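Local coordinates for methanogen homoaconitase large subunit (Methanocaldococcus jannaschii, PDB 4KP2), which catalyses, together with a small subunit, the reversible dehydration of (R)-homocitrate to cis-homoaconitate and the hydration of this intermediate to homoisocitrate, using a [4Fe-4S] cluster, at residues Glu311-Asn316 / Gly434-Lys439; Ala50-Gly55 / Tyr161-Gly166; Thr23-Ile28 / Lys171-Ile176; Lys190-Arg195 / Leu226-Met231. All blocks are in the same frame, centred on the assembly; numbering follows the deposited sequence.

Contact 1: residues Glu311-Asn316 / Gly434-Lys439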
loop_
_atom_site.group_PDB
_atom_site.type_symbol
_atom_site.label_atom_id
_atom_site.label_comp_id
_atom_site.label_asym_id
_atom_site.label_seq_id
_atom_site.Cartn_x
_atom_site.Cartn_y
_atom_site.Cartn_z
ATOM N N GLU A 311 -16.016 22.050 -13.743
ATOM C CA GLU A 311 -16.178 20.872 -14.584
ATOM C C GLU A 311 -15.339 20.972 -15.854
ATOM O O GLU A 311 -15.512 21.893 -16.654
ATOM C CB GLU A 311 -17.649 20.655 -14.936
ATOM C CG GLU A 311 -17.905 19.382 -15.720
ATOM C CD GLU A 311 -19.380 19.084 -15.873
ATOM O OE1 GLU A 311 -20.202 19.880 -15.376
ATOM O OE2 GLU A 311 -19.716 18.049 -16.489
ATOM N N GLY A 312 -14.429 20.020 -16.027
ATOM C CA GLY A 312 -13.550 20.005 -17.182
ATOM C C GLY A 312 -12.093 20.092 -16.775
ATOM O O GLY A 312 -11.194 19.979 -17.610
ATOM N N THR A 313 -11.862 20.295 -15.482
ATOM C CA THR A 313 -10.511 20.412 -14.948
ATOM C C THR A 313 -9.768 19.084 -15.033
ATOM O O THR A 313 -10.213 18.076 -14.485
ATOM C CB THR A 313 -10.524 20.888 -13.484
ATOM O OG1 THR A 313 -11.238 22.127 -13.388
ATOM C CG2 THR A 313 -9.105 21.084 -12.974
ATOM N N GLU A 314 -8.634 19.093 -15.724
ATOM C CA GLU A 314 -7.831 17.889 -15.893
ATOM C C GLU A 314 -7.188 17.450 -14.583
ATOM O O GLU A 314 -6.509 18.235 -13.920
ATOM C CB GLU A 314 -6.747 18.112 -16.949
ATOM C CG GLU A 314 -5.783 16.946 -17.091
ATOM C CD GLU A 314 -4.599 17.273 -17.977
ATOM O OE1 GLU A 314 -4.592 18.368 -18.580
ATOM O OE2 GLU A 314 -3.676 16.438 -18.070
ATOM N N ILE A 315 -7.405 16.192 -14.215
ATOM C CA ILE A 315 -6.775 15.621 -13.030
ATOM C C ILE A 315 -5.819 14.493 -13.406
ATOM O O ILE A 315 -6.031 13.787 -14.391
ATOM C CB ILE A 315 -7.820 15.119 -12.008
ATOM C CG1 ILE A 315 -8.939 14.342 -12.707
ATOM C CG2 ILE A 315 -8.409 16.285 -11.236
ATOM C CD1 ILE A 315 -8.703 12.850 -12.785
ATOM N N ASN A 316 -4.763 14.331 -12.616
ATOM C CA ASN A 316 -3.754 13.316 -12.893
ATOM C C ASN A 316 -3.747 12.203 -11.852
ATOM O O ASN A 316 -3.155 11.146 -12.068
ATOM C CB ASN A 316 -2.369 13.955 -12.985
ATOM C CG ASN A 316 -2.342 15.158 -13.906
ATOM O OD1 ASN A 316 -2.018 16.269 -13.484
ATOM N ND2 ASN A 316 -2.685 14.945 -15.172
ATOM N N GLY A 434 -11.399 11.073 -16.262
ATOM C CA GLY A 434 -10.097 11.714 -16.315
ATOM C C GLY A 434 -10.117 13.202 -16.026
ATOM O O GLY A 434 -9.082 13.867 -16.091
ATOM N N TYR A 435 -11.292 13.730 -15.708
ATOM C CA TYR A 435 -11.418 15.142 -15.365
ATOM C C TYR A 435 -12.539 15.360 -14.357
ATOM O O TYR A 435 -13.458 14.548 -14.256
ATOM C CB TYR A 435 -11.644 15.992 -16.619
ATOM C CG TYR A 435 -12.955 15.727 -17.329
ATOM C CD1 TYR A 435 -13.070 14.703 -18.262
ATOM C CD2 TYR A 435 -14.075 16.510 -17.074
ATOM C CE1 TYR A 435 -14.266 14.462 -18.914
ATOM C CE2 TYR A 435 -15.271 16.277 -17.722
ATOM C CZ TYR A 435 -15.362 15.253 -18.640
ATOM O OH TYR A 435 -16.555 15.020 -19.284
ATOM N N ILE A 436 -12.454 16.459 -13.612
ATOM C CA ILE A 436 -13.460 16.784 -12.608
ATOM C C ILE A 436 -14.829 16.976 -13.247
ATOM O O ILE A 436 -15.059 17.942 -13.971
ATOM C CB ILE A 436 -13.088 18.059 -11.827
ATOM C CG1 ILE A 436 -11.738 17.881 -11.130
ATOM C CG2 ILE A 436 -14.172 18.397 -10.816
ATOM C CD1 ILE A 436 -11.316 19.076 -10.304
ATOM N N THR A 437 -15.733 16.042 -12.979
ATOM C CA THR A 437 -17.071 16.095 -13.549
ATOM C C THR A 437 -18.103 15.536 -12.581
ATOM O O THR A 437 -17.767 15.105 -11.478
ATOM C CB THR A 437 -17.149 15.316 -14.872
ATOM O OG1 THR A 437 -18.499 15.322 -15.355
ATOM C CG2 THR A 437 -16.696 13.881 -14.670
ATOM N N ASN A 438 -19.362 15.539 -13.005
ATOM C CA ASN A 438 -20.449 15.086 -12.152
ATOM C C ASN A 438 -21.293 14.008 -12.823
ATOM O O ASN A 438 -22.065 13.311 -12.167
ATOM C CB ASN A 438 -21.330 16.270 -11.754
ATOM C CG ASN A 438 -22.168 15.983 -10.530
ATOM O OD1 ASN A 438 -21.830 15.116 -9.724
ATOM N ND2 ASN A 438 -23.267 16.711 -10.380
ATOM N N LYS A 439 -21.136 13.876 -14.137
ATOM C CA LYS A 439 -21.903 12.905 -14.908
ATOM C C LYS A 439 -21.010 11.794 -15.455
ATOM O O LYS A 439 -21.422 10.638 -15.534
ATOM C CB LYS A 439 -22.639 13.601 -16.055
ATOM C CG LYS A 439 -23.604 14.683 -15.599
ATOM C CD LYS A 439 -24.181 15.449 -16.778
ATOM C CE LYS A 439 -23.096 16.198 -17.536
ATOM N NZ LYS A 439 -23.657 16.999 -18.659
#
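A single antiparallel beta bridge joins Glu-314 to Tyr-435, a non-hydrogen-bonded pair whose CA atoms are 4.5 Å apart. It clips the last modelled residues of the chain onto the loop that leads into strand 317-320. Ile-436 N donates to Thr-313 O at 2.9 Å, while the return bond from Ile-315 N to Gly-434 O is weak. One step farther, the pairing slips by a residue: Gly-312 N meets Ile-436 O at 3.0 Å within the carbonyl plane, and Glu-311 CA adds a CH...O contact to the same oxygen. The Tyr-435 ring meets Gly-312 obliquely, with CD2 3.5 Å from Gly-312 CA, while its hydroxyl bonds to Lys-433 NZ. Ile-315 lays CG1 and CD1 on the peptide of Gly-434, and its CG2 touches Ile-436 CG1 at 3.7 Å. Thr-313 and Ile-436 lie side by side, CB against CD1. Near the chain end Glu-311 stretches out, its CG anti to the backbone N (chi1 -175°), and brings OE2 to 3.2 Å from Thr-437 OG1. That hydroxyl donates from above the carboxylate plane and also accepts from Lys-439 N, closing an ST turn. Ile-436 is buried against Ile-307 and Val-310 of helix 307-310 and Tyr-420 of strand 418-421. Thr-437 rests on Ile-429 of helix 424-433, so the bridge lies where the tail leaving this helix meets the loop that leads into strand 317-320 of the five-stranded parallel sheet.

Contact 2: residues Ala50-Gly55 / Tyr161-Gly166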
loop_
_atom_site.group_PDB
_atom_site.type_symbol
_atom_site.label_atom_id
_atom_site.label_comp_id
_atom_site.label_asym_id
_atom_site.label_seq_id
_atom_site.Cartn_x
_atom_site.Cartn_y
_atom_site.Cartn_z
ATOM N N ALA A 50 -7.026 9.746 25.755
ATOM C CA ALA A 50 -5.825 10.348 25.184
ATOM C C ALA A 50 -5.247 9.469 24.079
ATOM O O ALA A 50 -5.085 8.262 24.255
ATOM C CB ALA A 50 -4.790 10.596 26.270
ATOM N N MET A 51 -4.934 10.078 22.939
ATOM C CA MET A 51 -4.463 9.322 21.782
ATOM C C MET A 51 -3.366 10.026 20.986
ATOM O O MET A 51 -3.460 11.218 20.695
ATOM C CB MET A 51 -5.639 8.965 20.865
ATOM C CG MET A 51 -5.245 8.632 19.435
ATOM S SD MET A 51 -5.490 10.021 18.311
ATOM C CE MET A 51 -3.965 9.957 17.374
ATOM N N THR A 52 -2.325 9.273 20.641
ATOM C CA THR A 52 -1.267 9.755 19.760
ATOM C C THR A 52 -0.938 8.699 18.708
ATOM O O THR A 52 -1.002 7.499 18.979
ATOM C CB THR A 52 0.011 10.107 20.540
ATOM O OG1 THR A 52 0.341 9.035 21.432
ATOM C CG2 THR A 52 -0.189 11.384 21.344
ATOM N N HIS A 53 -0.591 9.148 17.506
ATOM C CA HIS A 53 -0.269 8.228 16.417
ATOM C C HIS A 53 1.238 8.112 16.193
ATOM O O HIS A 53 2.028 8.737 16.900
ATOM C CB HIS A 53 -0.977 8.645 15.125
ATOM C CG HIS A 53 -0.703 10.059 14.711
ATOM N ND1 HIS A 53 0.461 10.437 14.077
ATOM C CD2 HIS A 53 -1.445 11.184 14.837
ATOM C CE1 HIS A 53 0.424 11.735 13.833
ATOM N NE2 HIS A 53 -0.721 12.213 14.284
ATOM N N ASP A 54 1.625 7.315 15.198
ATOM C CA ASP A 54 3.033 7.016 14.935
ATOM C C ASP A 54 3.886 8.251 14.651
ATOM O O ASP A 54 5.110 8.208 14.761
ATOM C CB ASP A 54 3.163 6.017 13.782
ATOM C CG ASP A 54 2.498 6.503 12.511
ATOM O OD1 ASP A 54 1.446 7.170 12.607
ATOM O OD2 ASP A 54 3.025 6.219 11.415
ATOM N N GLY A 55 3.236 9.349 14.285
ATOM C CA GLY A 55 3.939 10.585 13.996
ATOM C C GLY A 55 4.073 11.486 15.208
ATOM O O GLY A 55 4.938 12.362 15.245
ATOM N N TYR A 161 1.994 16.188 28.838
ATOM C CA TYR A 161 1.412 16.706 30.070
ATOM C C TYR A 161 0.166 15.913 30.443
ATOM O O TYR A 161 -0.015 15.519 31.596
ATOM C CB TYR A 161 1.060 18.186 29.895
ATOM C CG TYR A 161 0.496 18.848 31.131
ATOM C CD1 TYR A 161 1.334 19.421 32.079
ATOM C CD2 TYR A 161 -0.875 18.914 31.345
ATOM C CE1 TYR A 161 0.823 20.031 33.208
ATOM C CE2 TYR A 161 -1.395 19.521 32.471
ATOM C CZ TYR A 161 -0.542 20.078 33.398
ATOM O OH TYR A 161 -1.057 20.684 34.520
ATOM N N ILE A 162 -0.689 15.683 29.454
ATOM C CA ILE A 162 -1.921 14.930 29.654
ATOM C C ILE A 162 -1.626 13.465 29.971
ATOM O O ILE A 162 -2.284 12.859 30.816
ATOM C CB ILE A 162 -2.839 15.039 28.419
ATOM C CG1 ILE A 162 -3.366 16.469 28.287
ATOM C CG2 ILE A 162 -3.994 14.055 28.510
ATOM C CD1 ILE A 162 -4.286 16.679 27.112
ATOM N N TYR A 163 -0.623 12.909 29.300
ATOM C CA TYR A 163 -0.208 11.530 29.541
ATOM C C TYR A 163 0.264 11.315 30.975
ATOM O O TYR A 163 0.191 10.205 31.499
ATOM C CB TYR A 163 0.905 11.122 28.572
ATOM C CG TYR A 163 0.413 10.599 27.242
ATOM C CD1 TYR A 163 -0.932 10.315 27.039
ATOM C CD2 TYR A 163 1.296 10.375 26.193
ATOM C CE1 TYR A 163 -1.383 9.831 25.826
ATOM C CE2 TYR A 163 0.854 9.891 24.977
ATOM C CZ TYR A 163 -0.488 9.621 24.799
ATOM O OH TYR A 163 -0.937 9.138 23.592
ATOM N N ALA A 164 0.743 12.380 31.608
ATOM C CA ALA A 164 1.336 12.273 32.936
ATOM C C ALA A 164 0.361 12.583 34.069
ATOM O O ALA A 164 0.420 11.964 35.131
ATOM C CB ALA A 164 2.558 13.166 33.035
ATOM N N THR A 165 -0.533 13.538 33.842
ATOM C CA THR A 165 -1.441 13.992 34.889
ATOM C C THR A 165 -2.883 13.554 34.652
ATOM O O THR A 165 -3.664 13.420 35.595
ATOM C CB THR A 165 -1.406 15.526 35.039
ATOM O OG1 THR A 165 -1.833 16.141 33.817
ATOM C CG2 THR A 165 0.001 15.997 35.375
ATOM N N GLY A 166 -3.236 13.338 33.390
ATOM C CA GLY A 166 -4.593 12.966 33.034
ATOM C C GLY A 166 -5.520 14.163 33.040
ATOM O O GLY A 166 -6.740 14.028 32.955
#
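Tyr-163 reaches from the C-terminal turns of helix 156-165 to Ala-50 and Thr-52 on strand 49-53, the middle strand of a parallel sheet with the 3-2-1-4-5 order of an alpha-beta-alpha sandwich. The N-to-C directions of the helix and strand segments differ by 137°, with 9.5 Å between their axes, and the long tyrosine side chain spans the gap. Its ring comes in edge first. Ala-50 CB sits near the ring plane, 3.5 Å from Tyr-163 CE1, and Thr-52 OG1 lies in that plane beyond the phenol oxygen. There the two hydroxyls share a short hydrogen bond, Thr-52 OG1 to Tyr-163 OH at 2.5 Å. With chi1 at 48°, Thr-52 tucks OG1 between its backbone N and carbonyl carbon while CG2 also leans on the phenol oxygen, so both branches of the threonine meet the tip of the tyrosine. Ile-162 adds an apolar touch from the helix, its CG2 4.2 Å from Ala-50 CB. Met-51, between the two strand residues that face the helix, points away from it, and its side chain touches Cys-119 and Leu-123 of helix 119-126; that side chain is about 9 Å from that of Cys-383, a predicted ligand of the iron-sulfur cluster. In the next shell, the ring of Phe-102 meets that of Tyr-163 at about 25°, and Thr-57 OG1 bonds to Thr-52 OG1, giving this buried hydroxyl a second polar partner.

Contact 3: residues Thr23-Ile28 / Lys171-Ile176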
loop_
_atom_site.group_PDB
_atom_site.type_symbol
_atom_site.label_atom_id
_atom_site.label_comp_id
_atom_site.label_asym_id
_atom_site.label_seq_id
_atom_site.Cartn_x
_atom_site.Cartn_y
_atom_site.Cartn_z
ATOM N N THR A 23 -24.681 26.620 25.765
ATOM C CA THR A 23 -24.322 25.873 24.567
ATOM C C THR A 23 -24.018 24.416 24.891
ATOM O O THR A 23 -23.913 24.036 26.059
ATOM C CB THR A 23 -23.107 26.496 23.859
ATOM O OG1 THR A 23 -21.954 26.394 24.703
ATOM C CG2 THR A 23 -23.371 27.962 23.544
ATOM N N LEU A 24 -23.879 23.605 23.849
ATOM C CA LEU A 24 -23.583 22.188 24.012
ATOM C C LEU A 24 -22.221 21.989 24.662
ATOM O O LEU A 24 -22.073 21.180 25.578
ATOM C CB LEU A 24 -23.636 21.472 22.662
ATOM C CG LEU A 24 -23.380 19.965 22.681
ATOM C CD1 LEU A 24 -24.330 19.273 23.644
ATOM C CD2 LEU A 24 -23.528 19.395 21.282
ATOM N N VAL A 25 -21.230 22.734 24.183
ATOM C CA VAL A 25 -19.882 22.678 24.738
ATOM C C VAL A 25 -19.881 23.045 26.220
ATOM O O VAL A 25 -19.255 22.366 27.034
ATOM C CB VAL A 25 -18.924 23.610 23.969
ATOM C CG1 VAL A 25 -17.621 23.791 24.732
ATOM C CG2 VAL A 25 -18.664 23.062 22.575
ATOM N N GLU A 26 -20.595 24.112 26.562
ATOM C CA GLU A 26 -20.701 24.550 27.949
ATOM C C GLU A 26 -21.346 23.485 28.831
ATOM O O GLU A 26 -20.960 23.311 29.985
ATOM C CB GLU A 26 -21.488 25.858 28.046
ATOM C CG GLU A 26 -20.716 27.081 27.588
ATOM C CD GLU A 26 -21.535 28.353 27.682
ATOM O OE1 GLU A 26 -22.759 28.256 27.910
ATOM O OE2 GLU A 26 -20.954 29.448 27.532
ATOM N N LYS A 27 -22.325 22.773 28.282
ATOM C CA LYS A 27 -22.999 21.715 29.024
ATOM C C LYS A 27 -22.115 20.484 29.190
ATOM O O LYS A 27 -22.151 19.822 30.227
ATOM C CB LYS A 27 -24.316 21.328 28.349
ATOM C CG LYS A 27 -25.439 22.322 28.572
ATOM C CD LYS A 27 -26.777 21.737 28.157
ATOM C CE LYS A 27 -27.920 22.659 28.545
ATOM N NZ LYS A 27 -29.246 22.052 28.254
ATOM N N ILE A 28 -21.325 20.181 28.165
ATOM C CA ILE A 28 -20.422 19.036 28.208
ATOM C C ILE A 28 -19.308 19.254 29.229
ATOM O O ILE A 28 -18.991 18.364 30.019
ATOM C CB ILE A 28 -19.804 18.751 26.824
ATOM C CG1 ILE A 28 -20.882 18.295 25.841
ATOM C CG2 ILE A 28 -18.724 17.689 26.927
ATOM C CD1 ILE A 28 -20.387 18.156 24.415
ATOM N N LYS A 171 -9.500 26.854 27.815
ATOM C CA LYS A 171 -10.471 27.920 27.996
ATOM C C LYS A 171 -11.754 27.545 27.270
ATOM O O LYS A 171 -11.723 27.202 26.088
ATOM C CB LYS A 171 -9.923 29.236 27.447
ATOM C CG LYS A 171 -10.841 30.427 27.663
ATOM C CD LYS A 171 -10.279 31.704 27.048
ATOM C CE LYS A 171 -9.050 32.217 27.796
ATOM N NZ LYS A 171 -7.772 31.585 27.352
ATOM N N VAL A 172 -12.877 27.600 27.984
ATOM C CA VAL A 172 -14.172 27.271 27.398
ATOM C C VAL A 172 -14.469 28.189 26.220
ATOM O O VAL A 172 -14.619 29.399 26.390
ATOM C CB VAL A 172 -15.310 27.374 28.426
ATOM C CG1 VAL A 172 -16.639 27.001 27.783
ATOM C CG2 VAL A 172 -15.026 26.484 29.624
ATOM N N PRO A 173 -14.549 27.608 25.015
ATOM C CA PRO A 173 -14.664 28.371 23.770
ATOM C C PRO A 173 -16.066 28.914 23.535
ATOM O O PRO A 173 -17.033 28.422 24.115
ATOM C CB PRO A 173 -14.333 27.327 22.705
ATOM C CG PRO A 173 -14.824 26.049 23.294
ATOM C CD PRO A 173 -14.559 26.153 24.774
ATOM N N LYS A 174 -16.159 29.935 22.688
ATOM C CA LYS A 174 -17.446 30.429 22.230
ATOM C C LYS A 174 -17.969 29.468 21.173
ATOM O O LYS A 174 -17.208 28.670 20.623
ATOM C CB LYS A 174 -17.306 31.839 21.655
ATOM C CG LYS A 174 -16.807 32.867 22.661
ATOM C CD LYS A 174 -16.590 34.225 22.012
ATOM C CE LYS A 174 -16.083 35.248 23.017
ATOM N NZ LYS A 174 -15.818 36.565 22.375
ATOM N N THR A 175 -19.265 29.536 20.890
ATOM C CA THR A 175 -19.876 28.581 19.975
ATOM C C THR A 175 -20.586 29.234 18.794
ATOM O O THR A 175 -21.573 29.948 18.964
ATOM C CB THR A 175 -20.873 27.666 20.707
ATOM O OG1 THR A 175 -20.175 26.867 21.670
ATOM C CG2 THR A 175 -21.579 26.755 19.719
ATOM N N ILE A 176 -20.074 28.978 17.596
ATOM C CA ILE A 176 -20.766 29.368 16.377
ATOM C C ILE A 176 -21.730 28.253 15.975
ATOM O O ILE A 176 -21.317 27.181 15.524
ATOM C CB ILE A 176 -19.772 29.701 15.238
ATOM C CG1 ILE A 176 -20.463 29.657 13.871
ATOM C CG2 ILE A 176 -18.584 28.759 15.272
ATOM C CD1 ILE A 176 -21.437 30.785 13.634
#
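Thr-23 and Thr-175 meet tip to tip where a capping box starts helix 24-33 over strand 167-180 of the mixed sheet. The polar part of the contact belongs mainly to the box itself. Thr-23 OG1 takes the hydrogen of Glu-26 N at 3.2 Å, and Glu-26 OE1 answers with a weak bond from Thr-23 N. The other carboxylate oxygen, OE2, accepts from Ala-39 N, so the glutamate is held at both oxygens. The two threonine hydroxyls are only neighbours, with Thr-23 OG1 3.5 Å from Thr-175 OG1, and are not hydrogen-bonded. In the backbone, Val-172 pairs with Gly-40 and Asp-41, and Thr-175 with Tyr-281.

The remaining contacts are van der Waals. Chi1 of 65° places Thr-23 OG1 where it can cap the helix and leaves CG2 to pack on Thr-175 CB at 3.8 Å. Val-25 points toward residues 171-176; its CG1, anti to the backbone N, lands on the pyrrolidine ring of Pro-173 at the break in strand 167-180, 3.9 Å from CD and as close to CG. Phe-150 of strand 150-153 touches both residues, and Ala-209 and Val-241 from the two strands beyond also line the side of Val-25. In the same first turn, Glu-26 crosses Val-172 at about a right angle, CG 4.1 Å from Val-172 CG1.

Contact 4: residues Lys190-Arg195 / Leu226-Met231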
loop_
_atom_site.group_PDB
_atom_site.type_symbol
_atom_site.label_atom_id
_atom_site.label_comp_id
_atom_site.label_asym_id
_atom_site.label_seq_id
_atom_site.Cartn_x
_atom_site.Cartn_y
_atom_site.Cartn_z
ATOM N N LYS A 190 -19.896 15.523 2.693
ATOM C CA LYS A 190 -18.698 16.249 2.288
ATOM C C LYS A 190 -19.091 17.501 1.513
ATOM O O LYS A 190 -18.503 18.565 1.702
ATOM C CB LYS A 190 -17.782 15.359 1.445
ATOM C CG LYS A 190 -16.632 16.099 0.774
ATOM C CD LYS A 190 -15.766 16.842 1.785
ATOM C CE LYS A 190 -14.945 15.886 2.634
ATOM N NZ LYS A 190 -13.952 15.135 1.813
ATOM N N ASP A 191 -20.092 17.370 0.648
ATOM C CA ASP A 191 -20.608 18.511 -0.098
ATOM C C ASP A 191 -21.216 19.530 0.858
ATOM O O ASP A 191 -21.156 20.736 0.620
ATOM C CB ASP A 191 -21.658 18.064 -1.116
ATOM C CG ASP A 191 -21.095 17.124 -2.163
ATOM O OD1 ASP A 191 -20.446 17.612 -3.113
ATOM O OD2 ASP A 191 -21.308 15.899 -2.039
ATOM N N ILE A 192 -21.802 19.033 1.941
ATOM C CA ILE A 192 -22.435 19.891 2.935
ATOM C C ILE A 192 -21.403 20.637 3.772
ATOM O O ILE A 192 -21.491 21.853 3.937
ATOM C CB ILE A 192 -23.356 19.078 3.859
ATOM C CG1 ILE A 192 -24.505 18.472 3.053
ATOM C CG2 ILE A 192 -23.901 19.953 4.973
ATOM C CD1 ILE A 192 -25.332 17.473 3.823
ATOM N N VAL A 193 -20.420 19.908 4.293
ATOM C CA VAL A 193 -19.400 20.509 5.147
ATOM C C VAL A 193 -18.505 21.466 4.359
ATOM O O VAL A 193 -17.963 22.421 4.916
ATOM C CB VAL A 193 -18.553 19.440 5.879
ATOM C CG1 VAL A 193 -17.634 18.714 4.909
ATOM C CG2 VAL A 193 -17.756 20.076 7.008
ATOM N N LEU A 194 -18.364 21.217 3.060
ATOM C CA LEU A 194 -17.619 22.122 2.195
ATOM C C LEU A 194 -18.388 23.423 2.005
ATOM O O LEU A 194 -17.795 24.482 1.821
ATOM C CB LEU A 194 -17.331 21.475 0.840
ATOM C CG LEU A 194 -16.136 20.526 0.766
ATOM C CD1 LEU A 194 -16.010 19.937 -0.629
ATOM C CD2 LEU A 194 -14.859 21.249 1.161
ATOM N N ARG A 195 -19.713 23.337 2.049
ATOM C CA ARG A 195 -20.551 24.522 1.925
ATOM C C ARG A 195 -20.460 25.355 3.198
ATOM O O ARG A 195 -20.577 26.581 3.166
ATOM C CB ARG A 195 -22.003 24.129 1.661
ATOM C CG ARG A 195 -22.904 25.298 1.312
ATOM C CD ARG A 195 -22.483 25.929 -0.006
ATOM N NE ARG A 195 -23.298 27.091 -0.343
ATOM C CZ ARG A 195 -23.014 28.333 0.032
ATOM N NH1 ARG A 195 -21.932 28.575 0.761
ATOM N NH2 ARG A 195 -23.810 29.332 -0.321
ATOM N N LEU A 226 -19.480 12.439 11.358
ATOM C CA LEU A 226 -18.029 12.355 11.479
ATOM C C LEU A 226 -17.352 13.304 10.499
ATOM O O LEU A 226 -16.323 13.904 10.811
ATOM C CB LEU A 226 -17.550 10.923 11.231
ATOM C CG LEU A 226 -17.161 10.097 12.458
ATOM C CD1 LEU A 226 -18.314 10.002 13.443
ATOM C CD2 LEU A 226 -16.696 8.711 12.037
ATOM N N THR A 227 -17.936 13.433 9.313
ATOM C CA THR A 227 -17.387 14.294 8.273
ATOM C C THR A 227 -17.503 15.770 8.644
ATOM O O THR A 227 -16.565 16.545 8.449
ATOM C CB THR A 227 -18.093 14.057 6.924
ATOM O OG1 THR A 227 -17.955 12.682 6.546
ATOM C CG2 THR A 227 -17.491 14.938 5.841
ATOM N N LEU A 228 -18.656 16.148 9.185
ATOM C CA LEU A 228 -18.912 17.535 9.559
ATOM C C LEU A 228 -17.991 18.014 10.678
ATOM O O LEU A 228 -17.502 19.143 10.650
ATOM C CB LEU A 228 -20.375 17.723 9.968
ATOM C CG LEU A 228 -21.308 18.320 8.912
ATOM C CD1 LEU A 228 -21.246 17.524 7.617
ATOM C CD2 LEU A 228 -22.734 18.387 9.435
ATOM N N CYS A 229 -17.755 17.149 11.658
ATOM C CA CYS A 229 -16.909 17.501 12.793
ATOM C C CYS A 229 -15.427 17.403 12.450
ATOM O O CYS A 229 -14.585 17.972 13.141
ATOM C CB CYS A 229 -17.230 16.615 13.998
ATOM S SG CYS A 229 -18.907 16.813 14.639
ATOM N N ASN A 230 -15.116 16.677 11.381
ATOM C CA ASN A 230 -13.731 16.489 10.964
ATOM C C ASN A 230 -13.133 17.753 10.357
ATOM O O ASN A 230 -11.951 18.047 10.548
ATOM C CB ASN A 230 -13.623 15.335 9.965
ATOM C CG ASN A 230 -12.190 15.048 9.558
ATOM O OD1 ASN A 230 -11.638 15.706 8.675
ATOM N ND2 ASN A 230 -11.582 14.058 10.198
ATOM N N MET A 231 -13.956 18.500 9.629
ATOM C CA MET A 231 -13.493 19.688 8.924
ATOM C C MET A 231 -13.684 20.947 9.764
ATOM O O MET A 231 -13.832 22.042 9.225
ATOM C CB MET A 231 -14.239 19.839 7.600
ATOM C CG MET A 231 -14.282 18.577 6.757
ATOM S SD MET A 231 -13.197 18.666 5.323
ATOM C CE MET A 231 -13.814 20.148 4.529
#
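Val-193 fills a hollow formed by Thr-227, Leu-228 and Met-231 where two crossover helices of the mixed sheet pack together. Helix 189-200 links strand 167-180 to its parallel neighbour 208-213 in a beta-alpha-beta crossover, and helix 222-230 lies on the way to the next strand, 239-242. The two segments run nearly side by side, 27° from parallel with 9.0 Å between axes, and their backbones come closest at Val-193 and Leu-228, CA to CA 5.3 Å.

Both methyls of the valine press on Met-231: CG2 meets its CB at 3.6 Å, and both meet its CG. CG1 also touches Thr-227 CG2, and Leu-228 CD1 closes on the CB of the valine at 3.7 Å. In return, Thr-227 CG2 forms a bump that fits into the angle between Lys-190 CA, 4.0 Å away, and Val-193 CG1. The aliphatic part of Lys-190 continues past this methyl, its CE 4.2 Å from Met-231 SD. Lys-190 NZ is bound by Asn-325 OD1, Thr-324 OG1 and Thr-403 O, and Thr-227 OG1 by Asp-223 O and Thr-324 O. The packing thus borders the loop carrying Cys-323, a predicted cluster ligand about 8 Å from the Thr-227 side chain. Toward the sheet, Ile-192 and Leu-228 both touch Ile-180 of strand 167-180. Met-231 bends at chi2 (-107°) and again at chi3, which carries its CE over the valine to within 3.7 Å of Leu-194 CD2.

Overall arrangement
Along the chain, contact 3 closes the widest loop and contact 2 is nested inside it; contact 4 follows, then contact 1. Contacts 3 and 4 have centres 20 Å apart: contact 3 sets helix 24-33 on strand 167-180 of the mixed sheet, and contact 4 joins helices 189-200 and 222-230, which lie on that sheet. Contact 2 belongs to the first parallel sheet, and its helix 156-165 leads directly into strand 167-180. Contact 1 flanks the second parallel sheet, 42 Å from contact 2 between centres and on the opposite side of the chain's centre. Contacts 2 and 4 come within about 8-9 Å of predicted cluster cysteines, whereas contacts 1 and 3 are structural packing away from them.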